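Local coordinates for protein 23S rRNA-specific endonuclease VapC20 (PDB 5WZF) that cleaves 23S rRNA in the sarcin-ricin loop as the magnesium-dependent toxin of a type II toxin-antitoxin system, at residues 89-94 / 118-123; 51-56 / 112-117. All blocks are in the same frame, centred on the assembly; numbering follows the deposited sequence.

Interaction 1: residues 89-94 / 118-123; sequences ADLEEQ and MRKKGI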
loop_
_atom_site.group_PDB
_atom_site.type_symbol
_atom_site.label_atom_id
_atom_site.label_comp_id
_atom_site.label_asym_id
_atom_site.label_seq_id
_atom_site.Cartn_x
_atom_site.Cartn_y
_atom_site.Cartn_z
ATOM N N ALA B 89 9.098 11.124 -0.093
ATOM C CA ALA B 89 10.188 10.165 -0.213
ATOM C C ALA B 89 11.008 10.116 1.071
ATOM O O ALA B 89 11.397 9.041 1.522
ATOM C CB ALA B 89 11.080 10.512 -1.395
ATOM N N ASP B 90 11.259 11.287 1.652
ATOM C CA ASP B 90 11.999 11.389 2.909
ATOM C C ASP B 90 11.305 10.650 4.043
ATOM O O ASP B 90 11.944 9.934 4.812
ATOM C CB ASP B 90 12.195 12.854 3.309
ATOM C CG ASP B 90 13.311 13.527 2.536
ATOM O OD1 ASP B 90 14.179 12.807 1.997
ATOM O OD2 ASP B 90 13.322 14.774 2.474
ATOM N N LEU B 91 9.996 10.841 4.155
ATOM C CA LEU B 91 9.232 10.212 5.223
ATOM C C LEU B 91 9.192 8.700 5.027
ATOM O O LEU B 91 9.314 7.940 5.991
ATOM C CB LEU B 91 7.817 10.794 5.288
ATOM C CG LEU B 91 7.097 10.720 6.636
ATOM C CD1 LEU B 91 7.950 11.327 7.739
ATOM C CD2 LEU B 91 5.755 11.425 6.566
ATOM N N GLU B 92 9.046 8.263 3.777
ATOM C CA GLU B 92 9.079 6.837 3.467
ATOM C C GLU B 92 10.414 6.206 3.862
ATOM O O GLU B 92 10.448 5.085 4.363
ATOM C CB GLU B 92 8.809 6.595 1.978
ATOM C CG GLU B 92 7.342 6.670 1.607
ATOM C CD GLU B 92 7.045 6.065 0.246
ATOM O OE1 GLU B 92 7.996 5.656 -0.449
ATOM O OE2 GLU B 92 5.857 5.990 -0.117
ATOM N N GLU B 93 11.510 6.923 3.641
ATOM C CA GLU B 93 12.821 6.384 3.982
ATOM C C GLU B 93 12.944 6.215 5.495
ATOM O O GLU B 93 13.540 5.247 5.975
ATOM C CB GLU B 93 13.935 7.281 3.445
ATOM C CG GLU B 93 15.341 6.808 3.787
ATOM C CD GLU B 93 15.677 5.454 3.184
ATOM O OE1 GLU B 93 15.052 5.076 2.169
ATOM O OE2 GLU B 93 16.565 4.766 3.733
ATOM N N GLN B 94 12.368 7.148 6.248
ATOM C CA GLN B 94 12.361 7.029 7.701
ATOM C C GLN B 94 11.514 5.832 8.113
ATOM O O GLN B 94 11.857 5.113 9.049
ATOM C CB GLN B 94 11.833 8.301 8.361
ATOM C CG GLN B 94 11.909 8.259 9.882
ATOM C CD GLN B 94 11.219 9.434 10.537
ATOM O OE1 GLN B 94 10.002 9.429 10.713
ATOM N NE2 GLN B 94 11.992 10.450 10.903
ATOM N N MET B 118 2.349 10.734 11.743
ATOM C CA MET B 118 1.881 11.224 13.035
ATOM C C MET B 118 3.016 11.888 13.814
ATOM O O MET B 118 2.807 12.907 14.471
ATOM C CB MET B 118 1.260 10.085 13.854
ATOM C CG MET B 118 -0.034 9.527 13.256
ATOM S SD MET B 118 -0.749 8.163 14.208
ATOM C CE MET B 118 -1.283 9.013 15.694
ATOM N N ARG B 119 4.215 11.317 13.731
ATOM C CA ARG B 119 5.381 11.922 14.364
ATOM C C ARG B 119 5.685 13.277 13.733
ATOM O O ARG B 119 5.981 14.245 14.431
ATOM C CB ARG B 119 6.606 11.008 14.261
ATOM C CG ARG B 119 6.540 9.753 15.119
ATOM C CD ARG B 119 7.920 9.107 15.269
ATOM N NE ARG B 119 8.495 8.691 13.991
ATOM C CZ ARG B 119 8.245 7.527 13.397
ATOM N NH1 ARG B 119 7.422 6.652 13.965
ATOM N NH2 ARG B 119 8.816 7.235 12.235
ATOM N N LYS B 120 5.608 13.337 12.407
ATOM C CA LYS B 120 5.869 14.574 11.681
ATOM C C LYS B 120 4.853 15.656 12.032
ATOM O O LYS B 120 5.208 16.819 12.227
ATOM C CB LYS B 120 5.858 14.317 10.169
ATOM C CG LYS B 120 5.878 15.585 9.325
ATOM C CD LYS B 120 5.713 15.280 7.841
ATOM C CE LYS B 120 5.645 16.561 7.017
ATOM N NZ LYS B 120 5.546 16.283 5.553
ATOM N N LYS B 121 3.588 15.262 12.122
ATOM C CA LYS B 121 2.503 16.213 12.330
ATOM C C LYS B 121 2.196 16.456 13.804
ATOM O O LYS B 121 1.376 17.311 14.138
ATOM C CB LYS B 121 1.243 15.731 11.613
ATOM C CG LYS B 121 1.389 15.657 10.105
ATOM C CD LYS B 121 1.610 17.037 9.512
ATOM C CE LYS B 121 1.651 16.994 7.993
ATOM N NZ LYS B 121 1.809 18.357 7.404
ATOM N N GLY B 122 2.852 15.707 14.684
ATOM C CA GLY B 122 2.651 15.877 16.113
ATOM C C GLY B 122 1.301 15.355 16.566
ATOM O O GLY B 122 0.703 15.872 17.509
ATOM N N ILE B 123 0.828 14.318 15.887
ATOM C CA ILE B 123 -0.456 13.702 16.200
ATOM C C ILE B 123 -0.249 12.512 17.128
ATOM O O ILE B 123 0.619 11.675 16.889
ATOM C CB ILE B 123 -1.179 13.243 14.921
ATOM C CG1 ILE B 123 -1.405 14.434 13.986
ATOM C CG2 ILE B 123 -2.499 12.558 15.257
ATOM C CD1 ILE B 123 -1.906 14.048 12.612
#

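Interaction 2: residues 51-56 / 112-117; sequences NHVLGE and ATSFAV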
loop_
_atom_site.group_PDB
_atom_site.type_symbol
_atom_site.label_atom_id
_atom_site.label_comp_id
_atom_site.label_asym_id
_atom_site.label_seq_id
_atom_site.Cartn_x
_atom_site.Cartn_y
_atom_site.Cartn_z
ATOM N N ASN B 51 -2.094 8.917 1.767
ATOM C CA ASN B 51 -2.317 8.284 0.473
ATOM C C ASN B 51 -2.193 6.767 0.582
ATOM O O ASN B 51 -2.968 6.033 -0.028
ATOM C CB ASN B 51 -1.345 8.837 -0.576
ATOM C CG ASN B 51 0.111 8.665 -0.180
ATOM O OD1 ASN B 51 0.477 8.830 0.983
ATOM N ND2 ASN B 51 0.952 8.329 -1.154
ATOM N N HIS B 52 -1.238 6.293 1.382
ATOM C CA HIS B 52 -1.060 4.854 1.546
ATOM C C HIS B 52 -2.273 4.227 2.227
ATOM O O HIS B 52 -2.713 3.138 1.849
ATOM C CB HIS B 52 0.213 4.547 2.342
ATOM C CG HIS B 52 1.477 4.789 1.577
ATOM N ND1 HIS B 52 1.902 3.962 0.559
ATOM C CD2 HIS B 52 2.414 5.761 1.685
ATOM C CE1 HIS B 52 3.043 4.416 0.071
ATOM N NE2 HIS B 52 3.374 5.508 0.736
ATOM N N VAL B 53 -2.825 4.922 3.218
ATOM C CA VAL B 53 -3.996 4.428 3.934
ATOM C C VAL B 53 -5.217 4.374 3.016
ATOM O O VAL B 53 -5.939 3.375 2.994
ATOM C CB VAL B 53 -4.318 5.296 5.168
ATOM C CG1 VAL B 53 -5.752 5.060 5.635
ATOM C CG2 VAL B 53 -3.331 5.000 6.292
ATOM N N LEU B 54 -5.442 5.443 2.256
ATOM C CA LEU B 54 -6.590 5.481 1.356
ATOM C C LEU B 54 -6.480 4.365 0.327
ATOM O O LEU B 54 -7.468 3.713 -0.002
ATOM C CB LEU B 54 -6.709 6.838 0.661
ATOM C CG LEU B 54 -7.257 7.983 1.516
ATOM C CD1 LEU B 54 -7.517 9.228 0.667
ATOM C CD2 LEU B 54 -8.526 7.544 2.243
ATOM N N GLY B 55 -5.269 4.146 -0.171
ATOM C CA GLY B 55 -5.031 3.066 -1.108
ATOM C C GLY B 55 -5.353 1.713 -0.506
ATOM O O GLY B 55 -6.006 0.884 -1.137
ATOM N N GLU B 56 -4.900 1.493 0.724
ATOM C CA GLU B 56 -5.106 0.221 1.398
ATOM C C GLU B 56 -6.590 0.036 1.688
ATOM O O GLU B 56 -7.111 -1.078 1.644
ATOM C CB GLU B 56 -4.286 0.158 2.691
ATOM C CG GLU B 56 -4.318 -1.183 3.404
ATOM C CD GLU B 56 -3.607 -1.143 4.749
ATOM O OE1 GLU B 56 -3.579 -0.068 5.377
ATOM O OE2 GLU B 56 -3.075 -2.186 5.171
ATOM N N ALA B 112 3.894 1.715 9.239
ATOM C CA ALA B 112 5.141 2.435 9.468
ATOM C C ALA B 112 5.075 3.852 8.900
ATOM O O ALA B 112 5.579 4.793 9.513
ATOM C CB ALA B 112 6.309 1.680 8.867
ATOM N N THR B 113 4.454 4.010 7.737
ATOM C CA THR B 113 4.341 5.339 7.144
ATOM C C THR B 113 3.327 6.173 7.926
ATOM O O THR B 113 3.463 7.389 8.035
ATOM C CB THR B 113 3.937 5.283 5.651
ATOM O OG1 THR B 113 2.664 4.642 5.510
ATOM C CG2 THR B 113 4.985 4.531 4.836
ATOM N N SER B 114 2.315 5.511 8.479
ATOM C CA SER B 114 1.315 6.205 9.280
ATOM C C SER B 114 1.957 6.753 10.546
ATOM O O SER B 114 1.730 7.903 10.916
ATOM C CB SER B 114 0.155 5.275 9.625
ATOM O OG SER B 114 -0.596 4.976 8.461
ATOM N N PHE B 115 2.770 5.925 11.196
ATOM C CA PHE B 115 3.478 6.337 12.404
ATOM C C PHE B 115 4.365 7.539 12.110
ATOM O O PHE B 115 4.444 8.474 12.904
ATOM C CB PHE B 115 4.327 5.192 12.967
ATOM C CG PHE B 115 3.546 3.946 13.279
ATOM C CD1 PHE B 115 2.181 4.001 13.531
ATOM C CD2 PHE B 115 4.183 2.713 13.324
ATOM C CE1 PHE B 115 1.468 2.851 13.820
ATOM C CE2 PHE B 115 3.477 1.560 13.613
ATOM C CZ PHE B 115 2.115 1.626 13.857
ATOM N N ALA B 116 5.032 7.498 10.960
ATOM C CA ALA B 116 5.941 8.564 10.557
ATOM C C ALA B 116 5.199 9.868 10.295
ATOM O O ALA B 116 5.702 10.948 10.608
ATOM C CB ALA B 116 6.730 8.146 9.323
ATOM N N VAL B 117 4.007 9.770 9.714
ATOM C CA VAL B 117 3.189 10.953 9.471
ATOM C C VAL B 117 2.768 11.576 10.799
ATOM O O VAL B 117 2.832 12.793 10.973
ATOM C CB VAL B 117 1.933 10.626 8.626
ATOM C CG1 VAL B 117 0.978 11.815 8.601
ATOM C CG2 VAL B 117 2.328 10.229 7.204
#

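Interaction 1: residues 89-94 / 118-123
In the PIN domain, helices 89-101 and 109-121 follow one another along the chain, and the opening turns of the first meet the last turn of the second through two pairs, Q94 with R119 and L91 with K120. The backbones stay well apart, the CA atoms of L91 and K120 coming no closer than 8.5 Å, so side chains alone bridge the gap. The polar half is a single hydrogen bond, in which R119 NH2 donates to Q94 OE1 at 2.9 Å. It is moderately straight, with an N-H...O angle of 158°. The two flat groups use it differently. OE1 sits at the edge of the guanidinium, near its plane, whereas NH2 stands above the amide plane of Q94, 47° out of it, rather than on a carbonyl lone pair. Q94 reaches across with an extended chain, while R119 bends at chi3 (-61°), which brings its terminal NH2 back to the amide. Both residues are exposed, so this bond lies at the surface.

Deeper in, L91 is buried and offers one methyl to the flank of K120: CD2 lies 4.1 Å from CD of the lysine. K120 passes the leucine as an extended chain, and its ammonium NZ goes on to a salt bridge with E85. Just beyond, the helix ends in a Schellman motif: G122 has positive phi, the G122 N to R119 O bond is weak, and I123 N binds M118 O at 2.8 Å.

Interaction 2: residues 51-56 / 112-117
H52 and T113 meet at about a right angle, the threonine hydroxyl coming obliquely to the imidazole, and beside them a methyl of V53 meets the hydroxyl of S114. All four residues are buried. In the first pair OG1 of T113 is 4.0 Å from both CB and CD2 of H52, so it faces the root of the ring and its carbon side, and no hydrogen bond joins the two. NE2 of the imidazole is instead hydrogen-bonded to OE2 of E92, while F109 meets the ring edge-to-face and the amide ND2 of N51 lies 4.0 Å above one face of the H52 ring, shifted toward the rim. These partners would limit rotation of the ring.

The second pair is closer: V53 CG2 touches S114 OG at 3.5 Å, a methyl against oxygen. The CG2 branch is the one that reaches the gap. Both hydroxyls turn back into their own helix and bond V110 O. Since a carbonyl can only accept, T113 and S114 must be the donors, and their oxygens are satisfied without a polar partner in 51-56. T113 achieves this with OG1 between its backbone N and carbonyl carbon (chi1 60°), S114 with OG beside its backbone N (chi1 -69°). The backbones approach to 7.7 Å between the CA atoms of V53 and S114.

The side chain of V53 lies about 4 Å from that of D18, and that of S114 about 5 Å from that of D111, both predicted magnesium ligands. On the sheet side, F16 of strand 14-17 touches V53, S114 and V117; A95 of helix 89-101 touches T113.

In the fold
Helix 109-121 is common to both contacts: its residues 112-117 face helix 51-63 in interaction 2; the next segment, 118-123, holds its last turn and the two residues after it, and meets helix 89-101 in interaction 1. The centres are 10 Å apart. Along the chain the order is 51-56, 89-94, 112-117, 118-123, so the two connections cross. They also touch: the H52-E92 bond ties helix 51-63 to helix 89-101, and L91 CD2 is 3.7 Å from V117 CG2. Three helices of the PIN domain are thereby joined, from the buried neighbourhood of the predicted magnesium ligands D18 and D111 out to the partly buried contact of interaction 1.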